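Local coordinates for protein carbohydrate deacetylase (Enterococcus faecalis, PDB 2I5I) that probably catalyses the deacetylation of acetylated carbohydrates, a magnesium-dependent step in the breakdown of oligosaccharides, at residues A19-Q22 against G23-A27; E109-A112 against Q113-F117; L145-A148 against R149-L153; L195-L198 against D199-V202; S226-C229 against M230-I233. All coordinates share one frame; numbering follows the deposited sequence.

Contact 1: residues A19-Q22 against G23-A27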
loop_
_atom_site.group_PDB
_atom_site.type_symbol
_atom_site.label_atom_id
_atom_site.label_comp_id
_atom_site.label_asym_id
_atom_site.label_seq_id
_atom_site.Cartn_x
_atom_site.Cartn_y
_atom_site.Cartn_z
ATOM N N ALA A 19 4.865 -15.258 -15.307
ATOM C CA ALA A 19 3.623 -15.992 -15.288
ATOM C C ALA A 19 3.604 -17.164 -14.304
ATOM O O ALA A 19 2.556 -17.516 -13.781
ATOM C CB ALA A 19 3.294 -16.567 -16.670
ATOM N N VAL A 20 4.767 -17.771 -14.076
ATOM C CA VAL A 20 4.839 -18.793 -13.036
ATOM C C VAL A 20 4.511 -18.106 -11.708
ATOM O O VAL A 20 3.608 -18.563 -11.022
ATOM C CB VAL A 20 6.206 -19.487 -12.981
ATOM C CG1 VAL A 20 6.279 -20.359 -11.725
ATOM C CG2 VAL A 20 6.456 -20.335 -14.216
ATOM N N THR A 21 5.195 -17.017 -11.380
ATOM C CA THR A 21 4.955 -16.267 -10.145
ATOM C C THR A 21 3.475 -15.952 -9.974
ATOM O O THR A 21 2.856 -16.121 -8.922
ATOM C CB THR A 21 5.793 -14.992 -10.132
ATOM O OG1 THR A 21 7.192 -15.392 -10.013
ATOM C CG2 THR A 21 5.495 -14.062 -8.968
ATOM N N GLN A 22 2.822 -15.477 -11.046
ATOM C CA GLN A 22 1.406 -15.115 -10.834
ATOM C C GLN A 22 0.498 -16.336 -10.765
ATOM O O GLN A 22 -0.531 -16.344 -10.090
ATOM C CB GLN A 22 0.937 -14.157 -11.927
ATOM C CG GLN A 22 1.634 -12.803 -11.924
ATOM C CD GLN A 22 1.393 -12.043 -10.635
ATOM O OE1 GLN A 22 0.295 -12.055 -10.100
ATOM N NE2 GLN A 22 2.385 -11.319 -10.117
ATOM N N GLY A 23 0.861 -17.417 -11.450
ATOM C CA GLY A 23 0.112 -18.653 -11.300
ATOM C C GLY A 23 0.207 -19.201 -9.886
ATOM O O GLY A 23 -0.784 -19.670 -9.341
ATOM N N ILE A 24 1.402 -19.125 -9.291
ATOM C CA ILE A 24 1.500 -19.538 -7.885
ATOM C C ILE A 24 0.669 -18.663 -6.974
ATOM O O ILE A 24 -0.058 -19.143 -6.103
ATOM C CB ILE A 24 2.974 -19.545 -7.442
ATOM C CG1 ILE A 24 3.749 -20.685 -8.120
ATOM C CG2 ILE A 24 3.117 -19.649 -5.943
ATOM C CD1 ILE A 24 5.241 -20.500 -8.129
ATOM N N ILE A 25 0.732 -17.333 -7.161
ATOM C CA ILE A 25 -0.076 -16.453 -6.316
ATOM C C ILE A 25 -1.550 -16.791 -6.416
ATOM O O ILE A 25 -2.252 -16.781 -5.400
ATOM C CB ILE A 25 0.229 -14.979 -6.665
ATOM C CG1 ILE A 25 1.613 -14.549 -6.193
ATOM C CG2 ILE A 25 -0.847 -14.043 -6.119
ATOM C CD1 ILE A 25 2.121 -13.180 -6.606
ATOM N N GLU A 26 -2.047 -17.115 -7.606
ATOM C CA GLU A 26 -3.441 -17.513 -7.796
ATOM C C GLU A 26 -3.835 -18.755 -6.997
ATOM O O GLU A 26 -4.866 -18.852 -6.352
ATOM C CB GLU A 26 -3.662 -17.754 -9.292
ATOM C CG GLU A 26 -5.089 -18.084 -9.668
ATOM C CD GLU A 26 -6.103 -16.967 -9.534
ATOM O OE1 GLU A 26 -5.735 -15.786 -9.354
ATOM O OE2 GLU A 26 -7.319 -17.284 -9.612
ATOM N N ALA A 27 -2.957 -19.747 -7.111
ATOM C CA ALA A 27 -3.126 -21.032 -6.448
ATOM C C ALA A 27 -3.127 -20.878 -4.937
ATOM O O ALA A 27 -3.761 -21.658 -4.231
ATOM C CB ALA A 27 -1.992 -21.950 -6.926
#

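Contact 2: residues E109-A112 against Q113-F117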
loop_
_atom_site.group_PDB
_atom_site.type_symbol
_atom_site.label_atom_id
_atom_site.label_comp_id
_atom_site.label_asym_id
_atom_site.label_seq_id
_atom_site.Cartn_x
_atom_site.Cartn_y
_atom_site.Cartn_z
ATOM N N GLU A 109 28.315 -21.874 -3.482
ATOM C CA GLU A 109 27.267 -21.353 -4.369
ATOM C C GLU A 109 25.916 -21.350 -3.664
ATOM O O GLU A 109 25.170 -20.362 -3.739
ATOM C CB GLU A 109 27.216 -22.166 -5.666
ATOM C CG GLU A 109 25.992 -21.874 -6.526
ATOM C CD GLU A 109 25.913 -20.453 -7.033
ATOM O OE1 GLU A 109 26.957 -19.771 -7.093
ATOM O OE2 GLU A 109 24.799 -20.021 -7.426
ATOM N N TRP A 110 25.570 -22.439 -2.973
ATOM C CA TRP A 110 24.265 -22.443 -2.290
ATOM C C TRP A 110 24.229 -21.414 -1.180
ATOM O O TRP A 110 23.217 -20.745 -0.927
ATOM C CB TRP A 110 23.957 -23.866 -1.820
ATOM C CG TRP A 110 23.452 -24.753 -2.922
ATOM C CD1 TRP A 110 23.184 -24.436 -4.227
ATOM C CD2 TRP A 110 23.145 -26.147 -2.781
ATOM N NE1 TRP A 110 22.733 -25.556 -4.890
ATOM C CE2 TRP A 110 22.699 -26.624 -4.034
ATOM C CE3 TRP A 110 23.213 -27.036 -1.712
ATOM C CZ2 TRP A 110 22.326 -27.955 -4.216
ATOM C CZ3 TRP A 110 22.841 -28.357 -1.904
ATOM C CH2 TRP A 110 22.402 -28.820 -3.146
ATOM N N ASP A 111 25.355 -21.232 -0.481
ATOM C CA ASP A 111 25.428 -20.187 0.533
ATOM C C ASP A 111 25.156 -18.839 -0.131
ATOM O O ASP A 111 24.400 -17.998 0.356
ATOM C CB ASP A 111 26.798 -20.229 1.191
ATOM C CG ASP A 111 27.089 -19.127 2.188
ATOM O OD1 ASP A 111 26.510 -19.136 3.305
ATOM O OD2 ASP A 111 27.908 -18.246 1.872
ATOM N N ALA A 112 25.780 -18.611 -1.271
ATOM C CA ALA A 112 25.557 -17.407 -2.065
ATOM C C ALA A 112 24.088 -17.264 -2.461
ATOM O O ALA A 112 23.553 -16.155 -2.481
ATOM C CB ALA A 112 26.441 -17.469 -3.298
ATOM N N GLN A 113 23.427 -18.379 -2.772
ATOM C CA GLN A 113 22.025 -18.311 -3.183
ATOM C C GLN A 113 21.143 -17.895 -2.026
ATOM O O GLN A 113 20.111 -17.243 -2.151
ATOM C CB GLN A 113 21.561 -19.658 -3.755
ATOM C CG GLN A 113 22.046 -19.821 -5.201
ATOM C CD GLN A 113 21.752 -21.190 -5.781
ATOM O OE1 GLN A 113 20.750 -21.857 -5.501
ATOM N NE2 GLN A 113 22.646 -21.661 -6.650
ATOM N N ILE A 114 21.567 -18.283 -0.827
ATOM C CA ILE A 114 20.762 -17.947 0.350
ATOM C C ILE A 114 20.932 -16.477 0.655
ATOM O O ILE A 114 19.956 -15.780 0.923
ATOM C CB ILE A 114 21.139 -18.818 1.561
ATOM C CG1 ILE A 114 20.692 -20.264 1.379
ATOM C CG2 ILE A 114 20.614 -18.202 2.844
ATOM C CD1 ILE A 114 21.298 -21.237 2.374
ATOM N N ILE A 115 22.177 -16.002 0.592
ATOM C CA ILE A 115 22.423 -14.573 0.813
ATOM C C ILE A 115 21.692 -13.720 -0.221
ATOM O O ILE A 115 21.168 -12.657 0.100
ATOM C CB ILE A 115 23.922 -14.280 0.781
ATOM C CG1 ILE A 115 24.581 -14.809 2.081
ATOM C CG2 ILE A 115 24.258 -12.838 0.557
ATOM C CD1 ILE A 115 25.588 -15.859 1.706
ATOM N N SER A 116 21.643 -14.218 -1.446
ATOM C CA SER A 116 20.968 -13.545 -2.541
ATOM C C SER A 116 19.462 -13.460 -2.256
ATOM O O SER A 116 18.906 -12.394 -2.481
ATOM C CB SER A 116 21.224 -14.225 -3.872
ATOM O OG SER A 116 22.602 -14.162 -4.193
ATOM N N PHE A 117 18.852 -14.537 -1.785
ATOM C CA PHE A 117 17.458 -14.475 -1.370
ATOM C C PHE A 117 17.251 -13.301 -0.417
ATOM O O PHE A 117 16.263 -12.563 -0.542
ATOM C CB PHE A 117 17.025 -15.768 -0.683
ATOM C CG PHE A 117 15.573 -15.892 -0.268
ATOM C CD1 PHE A 117 15.004 -15.318 0.841
ATOM C CD2 PHE A 117 14.727 -16.639 -1.085
ATOM C CE1 PHE A 117 13.662 -15.406 1.165
ATOM C CE2 PHE A 117 13.384 -16.763 -0.787
ATOM C CZ PHE A 117 12.846 -16.151 0.326
#

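Contact 3: residues L145-A148 against R149-L153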
loop_
_atom_site.group_PDB
_atom_site.type_symbol
_atom_site.label_atom_id
_atom_site.label_comp_id
_atom_site.label_asym_id
_atom_site.label_seq_id
_atom_site.Cartn_x
_atom_site.Cartn_y
_atom_site.Cartn_z
ATOM N N LEU A 145 22.229 -29.878 4.427
ATOM C CA LEU A 145 22.028 -29.910 5.873
ATOM C C LEU A 145 22.991 -28.986 6.584
ATOM O O LEU A 145 22.660 -28.307 7.567
ATOM C CB LEU A 145 22.177 -31.336 6.427
ATOM C CG LEU A 145 21.007 -32.256 6.020
ATOM C CD1 LEU A 145 21.476 -33.702 5.981
ATOM C CD2 LEU A 145 19.820 -32.051 6.933
ATOM N N ALA A 146 24.226 -28.907 6.067
ATOM C CA ALA A 146 25.203 -27.999 6.652
ATOM C C ALA A 146 24.714 -26.551 6.549
ATOM O O ALA A 146 24.864 -25.789 7.501
ATOM C CB ALA A 146 26.568 -28.159 6.006
ATOM N N LEU A 147 24.120 -26.162 5.417
ATOM C CA LEU A 147 23.627 -24.770 5.309
ATOM C C LEU A 147 22.350 -24.566 6.115
ATOM O O LEU A 147 22.055 -23.476 6.636
ATOM C CB LEU A 147 23.485 -24.443 3.822
ATOM C CG LEU A 147 24.818 -24.251 3.073
ATOM C CD1 LEU A 147 24.677 -24.510 1.584
ATOM C CD2 LEU A 147 25.354 -22.869 3.367
ATOM N N ALA A 148 21.552 -25.603 6.283
ATOM C CA ALA A 148 20.361 -25.578 7.123
ATOM C C ALA A 148 20.765 -25.251 8.564
ATOM O O ALA A 148 20.121 -24.449 9.241
ATOM C CB ALA A 148 19.587 -26.881 7.089
ATOM N N ARG A 149 21.861 -25.907 8.994
ATOM C CA ARG A 149 22.315 -25.672 10.376
ATOM C C ARG A 149 22.888 -24.267 10.502
ATOM O O ARG A 149 22.627 -23.592 11.494
ATOM C CB ARG A 149 23.314 -26.746 10.829
ATOM C CG ARG A 149 22.812 -28.155 10.620
ATOM C CD ARG A 149 23.822 -29.253 10.920
ATOM N NE ARG A 149 23.086 -30.508 11.035
ATOM C CZ ARG A 149 23.206 -31.640 10.386
ATOM N NH1 ARG A 149 24.123 -31.817 9.442
ATOM N NH2 ARG A 149 22.384 -32.637 10.688
ATOM N N LYS A 150 23.628 -23.820 9.501
ATOM C CA LYS A 150 24.307 -22.536 9.474
ATOM C C LYS A 150 23.293 -21.391 9.506
ATOM O O LYS A 150 23.541 -20.394 10.191
ATOM C CB LYS A 150 25.202 -22.395 8.251
ATOM C CG LYS A 150 25.850 -21.031 8.117
ATOM C CD LYS A 150 26.404 -20.832 6.711
ATOM C CE LYS A 150 27.238 -19.571 6.609
ATOM N NZ LYS A 150 28.301 -19.686 5.567
ATOM N N TYR A 151 22.194 -21.587 8.774
ATOM C CA TYR A 151 21.200 -20.511 8.772
ATOM C C TYR A 151 20.012 -20.857 9.646
ATOM O O TYR A 151 19.108 -20.037 9.814
ATOM C CB TYR A 151 20.763 -20.187 7.328
ATOM C CG TYR A 151 21.868 -19.509 6.561
ATOM C CD1 TYR A 151 22.039 -18.130 6.652
ATOM C CD2 TYR A 151 22.743 -20.202 5.749
ATOM C CE1 TYR A 151 23.048 -17.489 5.958
ATOM C CE2 TYR A 151 23.749 -19.581 5.055
ATOM C CZ TYR A 151 23.901 -18.214 5.156
ATOM O OH TYR A 151 24.916 -17.610 4.451
ATOM N N GLN A 152 20.009 -22.057 10.235
ATOM C CA GLN A 152 18.951 -22.393 11.178
ATOM C C GLN A 152 17.582 -22.369 10.508
ATOM O O GLN A 152 16.670 -21.688 10.958
ATOM C CB GLN A 152 18.942 -21.450 12.383
ATOM C CG GLN A 152 20.031 -21.734 13.397
ATOM C CD GLN A 152 19.986 -23.145 13.961
ATOM O OE1 GLN A 152 19.132 -23.480 14.783
ATOM N NE2 GLN A 152 20.907 -23.971 13.480
ATOM N N LEU A 153 17.499 -23.123 9.435
ATOM C CA LEU A 153 16.298 -23.290 8.637
ATOM C C LEU A 153 15.955 -24.760 8.463
ATOM O O LEU A 153 16.890 -25.550 8.290
ATOM C CB LEU A 153 16.513 -22.714 7.230
ATOM C CG LEU A 153 16.809 -21.213 7.224
ATOM C CD1 LEU A 153 17.346 -20.806 5.863
ATOM C CD2 LEU A 153 15.563 -20.433 7.617
#

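Contact 4: residues L195-L198 against D199-V202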
loop_
_atom_site.group_PDB
_atom_site.type_symbol
_atom_site.label_atom_id
_atom_site.label_comp_id
_atom_site.label_asym_id
_atom_site.label_seq_id
_atom_site.Cartn_x
_atom_site.Cartn_y
_atom_site.Cartn_z
ATOM N N LEU A 195 -6.693 -36.580 -3.828
ATOM C CA LEU A 195 -7.482 -37.221 -2.781
ATOM C C LEU A 195 -6.669 -38.381 -2.192
ATOM O O LEU A 195 -6.613 -38.538 -0.980
ATOM C CB LEU A 195 -8.826 -37.728 -3.296
ATOM C CG LEU A 195 -9.730 -36.701 -3.988
ATOM C CD1 LEU A 195 -11.038 -37.316 -4.455
ATOM C CD2 LEU A 195 -10.031 -35.530 -3.068
ATOM N N GLN A 196 -6.060 -39.124 -3.096
ATOM C CA GLN A 196 -5.168 -40.231 -2.788
ATOM C C GLN A 196 -4.068 -39.814 -1.823
ATOM O O GLN A 196 -3.805 -40.435 -0.804
ATOM C CB GLN A 196 -4.493 -40.757 -4.051
ATOM C CG GLN A 196 -5.193 -41.884 -4.794
ATOM C CD GLN A 196 -4.575 -42.041 -6.183
ATOM O OE1 GLN A 196 -3.370 -42.281 -6.280
ATOM N NE2 GLN A 196 -5.382 -41.886 -7.228
ATOM N N LEU A 197 -3.398 -38.715 -2.174
ATOM C CA LEU A 197 -2.346 -38.238 -1.287
ATOM C C LEU A 197 -2.936 -37.816 0.049
ATOM O O LEU A 197 -2.309 -37.969 1.092
ATOM C CB LEU A 197 -1.599 -37.077 -1.935
ATOM C CG LEU A 197 -0.772 -37.404 -3.166
ATOM C CD1 LEU A 197 -0.215 -36.129 -3.792
ATOM C CD2 LEU A 197 0.365 -38.369 -2.838
ATOM N N LEU A 198 -4.155 -37.275 0.012
ATOM C CA LEU A 198 -4.733 -36.815 1.280
ATOM C C LEU A 198 -5.039 -38.023 2.160
ATOM O O LEU A 198 -4.794 -38.054 3.362
ATOM C CB LEU A 198 -5.975 -35.959 1.033
ATOM C CG LEU A 198 -5.765 -34.614 0.333
ATOM C CD1 LEU A 198 -7.104 -33.934 0.066
ATOM C CD2 LEU A 198 -4.853 -33.723 1.161
ATOM N N ASP A 199 -5.591 -39.065 1.552
ATOM C CA ASP A 199 -5.876 -40.257 2.347
ATOM C C ASP A 199 -4.585 -40.815 2.935
ATOM O O ASP A 199 -4.548 -41.273 4.078
ATOM C CB ASP A 199 -6.570 -41.299 1.476
ATOM C CG ASP A 199 -7.962 -40.894 1.044
ATOM O OD1 ASP A 199 -8.618 -40.162 1.812
ATOM O OD2 ASP A 199 -8.367 -41.326 -0.055
HETATM N N MSE A 200 -3.522 -40.768 2.137
HETATM C CA MSE A 200 -2.209 -41.216 2.611
HETATM C C MSE A 200 -1.888 -40.420 3.873
HETATM O O MSE A 200 -1.474 -40.977 4.890
HETATM C CB MSE A 200 -1.110 -41.080 1.570
HETATM C CG MSE A 200 -1.055 -42.163 0.497
HETATM SE SE MSE A 200 0.206 -41.818 -0.759
HETATM C CE MSE A 200 0.407 -43.443 -1.489
ATOM N N VAL A 201 -2.109 -39.104 3.836
ATOM C CA VAL A 201 -1.755 -38.343 5.041
ATOM C C VAL A 201 -2.588 -38.788 6.229
ATOM O O VAL A 201 -2.138 -38.901 7.364
ATOM C CB VAL A 201 -1.928 -36.828 4.839
ATOM C CG1 VAL A 201 -1.818 -36.093 6.167
ATOM C CG2 VAL A 201 -0.882 -36.331 3.850
ATOM N N VAL A 202 -3.860 -39.042 5.969
ATOM C CA VAL A 202 -4.751 -39.358 7.077
ATOM C C VAL A 202 -4.403 -40.718 7.668
ATOM O O VAL A 202 -4.640 -40.996 8.841
ATOM C CB VAL A 202 -6.214 -39.347 6.622
ATOM C CG1 VAL A 202 -7.081 -40.148 7.576
ATOM C CG2 VAL A 202 -6.729 -37.919 6.516
#

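Contact 5: residues S226-C229 against M230-I233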
loop_
_atom_site.group_PDB
_atom_site.type_symbol
_atom_site.label_atom_id
_atom_site.label_comp_id
_atom_site.label_asym_id
_atom_site.label_seq_id
_atom_site.Cartn_x
_atom_site.Cartn_y
_atom_site.Cartn_z
ATOM N N SER A 226 11.196 -24.239 -19.712
ATOM C CA SER A 226 10.889 -25.537 -19.150
ATOM C C SER A 226 10.090 -26.488 -20.021
ATOM O O SER A 226 9.029 -26.161 -20.541
ATOM C CB SER A 226 10.058 -25.348 -17.857
ATOM O OG SER A 226 10.451 -26.421 -17.014
ATOM N N GLY A 227 10.606 -27.719 -20.107
ATOM C CA GLY A 227 9.855 -28.789 -20.722
ATOM C C GLY A 227 8.581 -29.151 -19.984
ATOM O O GLY A 227 7.705 -29.716 -20.630
ATOM N N TYR A 228 8.459 -28.833 -18.697
ATOM C CA TYR A 228 7.212 -29.004 -17.962
ATOM C C TYR A 228 6.449 -27.677 -17.999
ATOM O O TYR A 228 6.686 -26.789 -17.181
ATOM C CB TYR A 228 7.420 -29.428 -16.507
ATOM C CG TYR A 228 6.173 -29.915 -15.796
ATOM C CD1 TYR A 228 5.394 -30.947 -16.301
ATOM C CD2 TYR A 228 5.736 -29.361 -14.598
ATOM C CE1 TYR A 228 4.247 -31.406 -15.665
ATOM C CE2 TYR A 228 4.601 -29.804 -13.947
ATOM C CZ TYR A 228 3.853 -30.832 -14.476
ATOM O OH TYR A 228 2.716 -31.278 -13.847
ATOM N N CYS A 229 5.557 -27.567 -18.968
ATOM C CA CYS A 229 4.934 -26.263 -19.234
ATOM C C CYS A 229 3.424 -26.314 -19.140
ATOM O O CYS A 229 2.821 -25.925 -18.137
ATOM C CB CYS A 229 5.403 -25.805 -20.619
ATOM S SG CYS A 229 4.856 -24.139 -21.067
HETATM N N MSE A 230 2.737 -26.824 -20.171
HETATM C CA MSE A 230 1.277 -26.774 -20.185
HETATM C C MSE A 230 0.620 -27.467 -19.007
HETATM O O MSE A 230 -0.450 -26.959 -18.597
HETATM C CB MSE A 230 0.765 -27.341 -21.511
HETATM C CG MSE A 230 1.009 -26.536 -22.767
HETATM SE SE MSE A 230 0.771 -24.747 -22.756
HETATM C CE MSE A 230 -1.011 -24.621 -22.568
ATOM N N PRO A 231 1.068 -28.546 -18.389
ATOM C CA PRO A 231 0.306 -29.092 -17.251
ATOM C C PRO A 231 0.236 -28.164 -16.035
ATOM O O PRO A 231 -0.638 -28.303 -15.176
ATOM C CB PRO A 231 1.101 -30.343 -16.852
ATOM C CG PRO A 231 1.849 -30.705 -18.102
ATOM C CD PRO A 231 2.265 -29.363 -18.658
ATOM N N ARG A 232 1.138 -27.196 -15.977
ATOM C CA ARG A 232 1.149 -26.326 -14.795
ATOM C C ARG A 232 -0.155 -25.546 -14.686
ATOM O O ARG A 232 -0.600 -25.200 -13.589
ATOM C CB ARG A 232 2.333 -25.384 -14.823
ATOM C CG ARG A 232 3.719 -25.981 -14.968
ATOM C CD ARG A 232 4.750 -24.999 -14.388
ATOM N NE ARG A 232 6.088 -25.492 -14.658
ATOM C CZ ARG A 232 7.180 -25.371 -13.944
ATOM N NH1 ARG A 232 7.228 -24.728 -12.798
ATOM N NH2 ARG A 232 8.292 -25.925 -14.415
ATOM N N ILE A 233 -0.827 -25.262 -15.822
ATOM C CA ILE A 233 -2.107 -24.562 -15.659
ATOM C C ILE A 233 -3.161 -25.490 -15.092
ATOM O O ILE A 233 -4.062 -25.045 -14.362
ATOM C CB ILE A 233 -2.582 -23.926 -16.979
ATOM C CG1 ILE A 233 -2.790 -24.861 -18.180
ATOM C CG2 ILE A 233 -1.638 -22.799 -17.394
ATOM C CD1 ILE A 233 -3.606 -24.167 -19.273
#

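Contact 1: residues A19-Q22 against G23-A27
Ala19-Gln22 and Gly23-Ala27 are consecutive turns of one alpha-helix, joined by four i-to-i+4 backbone bonds of 2.9 to 3.0 Å: Gly23 N to Ala19 O, Ile24 N to Val20 O, Ile25 N to Thr21 O and Glu26 N to Gln22 O. The helix, 18-29, belongs to the alpha/beta fold of the YdjC family, whose parallel strands form the centre of the chain. The bonds from Ile24 N and Ile25 N are both nearly straight. Val20 and Ile24, joined by one of these bonds, also touch through their side chains. Val20 CG1, turned anti to the backbone N (chi1 170°), meets the end of Ile24 at CD1, 3.7 Å away, and the two chains slant across one another. Ile25 CG1 passes 3.4 Å from Thr21 O.

Different faces of the helix serve different neighbours. Thr21 and Ile25 pack on helix 45-55 and on Phe14, while Thr21 OG1 takes a hydrogen bond from Gly15 N. Gln22 packs on Gln22 of a neighbouring subunit, and Glu26 forms a salt bridge with Arg30. Val20 touches residues of a possible metal site, with its side chain about 10 Å from that of His130, a predicted magnesium ligand. Bent at chi2 (-62°), Gln22 runs beside Ile25 in the same direction: its NE2 is hydrogen-bonded to Ser51 OG and lies 4.0 Å from Ile25 CD1.

Contact 2: residues E109-A112 against Q113-F117
Glu109 and Gln113 meet because their first torsions lean different ways: Glu109 CG lies anti to its own N (chi1 169°) before the chain bends at chi2, whereas Gln113 CG lies anti to its carbonyl carbon (chi1 -79°) and the chain then runs out extended. One turn of helix 103-117 apart, the two ends join in a nearly straight hydrogen bond, Gln113 NE2 to Glu109 OE2 at 2.8 Å. The carboxylate oxygen offers its anti lone pair, and it lies in the plane of the Gln113 amide although the two flat groups are themselves steeply inclined. That same amide nitrogen stands at the edge of the Trp110 ring, in its plane, 3.7 Å from Trp110 CD1.

The other polar ends are held as well. Gln113 OE1 accepts from Thr66 N, and the Glu109 oxygens accept from Ile75 N and Leu76 N, so the amide can hardly flip and the carboxylate is fixed in rotation. Farther along, Ala112 O is gripped twice by one residue, from Ser116 N at 2.9 Å and from Ser116 OG at 2.8 Å, the two donors approaching from opposite faces of the carbonyl plane. Asp111 is held by partners beyond the helix: OD1 is bound by Tyr151 and Lys150 of helix 138-151, and OD2 forms a salt bridge with Lys6 of a neighbouring subunit.

The side chain of Gln113 is about 7 Å from that of His130, a predicted magnesium ligand. The whole is an i-to-i+4 side-chain pair on a buried helix that flanks the parallel sheet at strand 60-65, close to a possible metal site.

Contact 3: residues L145-A148 against R149-L153
Leu147 and Tyr151 lie side by side on helix 138-151, pointing the same way, with Leu147 CD2 4.0 Å from Tyr151 CE2. The edge of the phenol also comes close to the backbone: Tyr151 CD2 lies 3.5 Å from Leu147 O, which is in the plane of the ring. Lys150 lies alongside the same leucine branch, its CD 4.1 Å from Leu147 CD2. A turn back, the Arg149 guanidinium has Leu145 CB over one face, at 3.6 Å from NH1. The arginine reaches there by leaving with CG beside the backbone N (chi1 -52°) and then running extended to NE.

Partners beyond the two segments hold the long side chains. Arg149 NE forms a salt bridge with Asp173 and NH2 a hydrogen bond with Leu170 O, which tie the helix to a loop. Besides Asp111, which Tyr151 OH reaches too, Lys150 NZ has a further carboxylate partner in Glu207 of a neighbouring subunit.

The backbone then closes the helix. Gln152 takes a positive phi of 62°, and the chain doubles back far enough for Leu153 N to reach Ala148 O at 2.9 Å, in the carbonyl plane and on a lone pair. Gln152 N makes only weak bonds, to Ala148 O and Arg149 O. Its side chain curls back instead: Gln152 NE2 donates to Arg149 O at 2.7 Å and so occupies an acceptor of the last turn. This is a Schellman motif, with Gln152 as the C-prime residue that ends the helix.

Contact 4: residues L195-L198 against D199-V202
Met200, modelled as selenomethionine, runs back past the preceding turn of helix 191-203. Its CB sits 3.4 Å from Leu197 O. CG, anti to the carbonyl carbon (chi1 -79°), passes 3.5 Å from Gln196 O, the carbonyl that also accepts Met200 N at 3.0 Å. From there the chain runs extended, and SE comes to rest 4.0 Å from Leu197 CD2, where the two side chains cross obliquely. The selenium therefore touches a methyl group, while the atoms nearer the backbone lie against carbonyl oxygens.

Val201 approaches the backbone too: its CG2 branch lies 3.5 Å from Leu197 O. Leu197 and Val201 turn into the fold and rest on strands 179-181 and 208-213, the two strands that this helix connects in a beta-alpha-beta crossover. Leu195 and Leu198 instead pack against helix 242-250. Met200 and Val202 are exposed, and no other subunit of the assembly touches either half of the turn.

Four regular i-to-i+4 bonds carry the backbone, the shortest from Asp199 N to Leu195 O at 2.8 Å. Asp199 also brings its carboxylate back beside that carbonyl, OD2 standing 3.4 Å from Leu195 O. Both atoms are acceptors, so this approach offers no bond of its own. The charge is answered from elsewhere, by a salt bridge from OD1 to Arg251 NE, which would be expected to offset the unfavourable closeness of the two oxygens. Apolar contact and backbone bonding carry the turn, and its one carboxylate is paired beyond it.

Contact 5: residues S226-C229 against M230-I233
Arg232 presents the edge of its guanidinium to Tyr228 O, which lies in the plane of the group. NE gives the main bond, 2.9 Å to Tyr228 O at an N-H...O angle of 170°, and NH2 adds a weak one of 3.3 Å to the same oxygen. Ser226 OG is also at the edge, 3.4 Å from Arg232 NH2. The Tyr228 ring is inclined at 47° to the guanidinium, and Pro231 approaches it obliquely, with Pro231 CG 3.5 Å from Tyr228 CE1. An extended run from CG to NE carries Arg232 back along the loop to these partners.

The backbone helps the turn into helix 231-239: Arg232 N bonds to Cys229 O at 3.0 Å. Tyr228 OH is held by Glu235 of that helix and by Asp186 N, so the ring is fixed at its far end as well. Met230 and Ile233 pack on Gln223 of a neighbouring subunit.

Arg232 NH1 forms a salt bridge with Asp13, whose donor atoms, with those of His64 and His130, face one vacant point, consistent with an empty magnesium site; His130 is a predicted ligand. Bonded to Tyr228 O through NE and to Asp13 through NH1, the guanidinium is fixed in rotation, and as a second-shell group it probably positions the Asp13 carboxylate.

All five contacts are local, follow one another in series along the chain, and neither nest nor cross. Contact 1 is a turn of helix 18-29, early in the parallel alpha/beta fold. Contacts 2 and 3 lie on helices 103-117 and 138-151, whose side chains touch directly; both also touch one neighbouring subunit. Contact 4 is in the crossover helix between strands 179-181 and 208-213, about 35 Å from contact 2 between centres and on the opposite side of the chain's centre. Contact 5 closes the bend from helix 220-225 into helix 231-239. Its nearest atoms are about 5 Å from contact 1, and both touch a different neighbouring subunit from that of contacts 2 and 3.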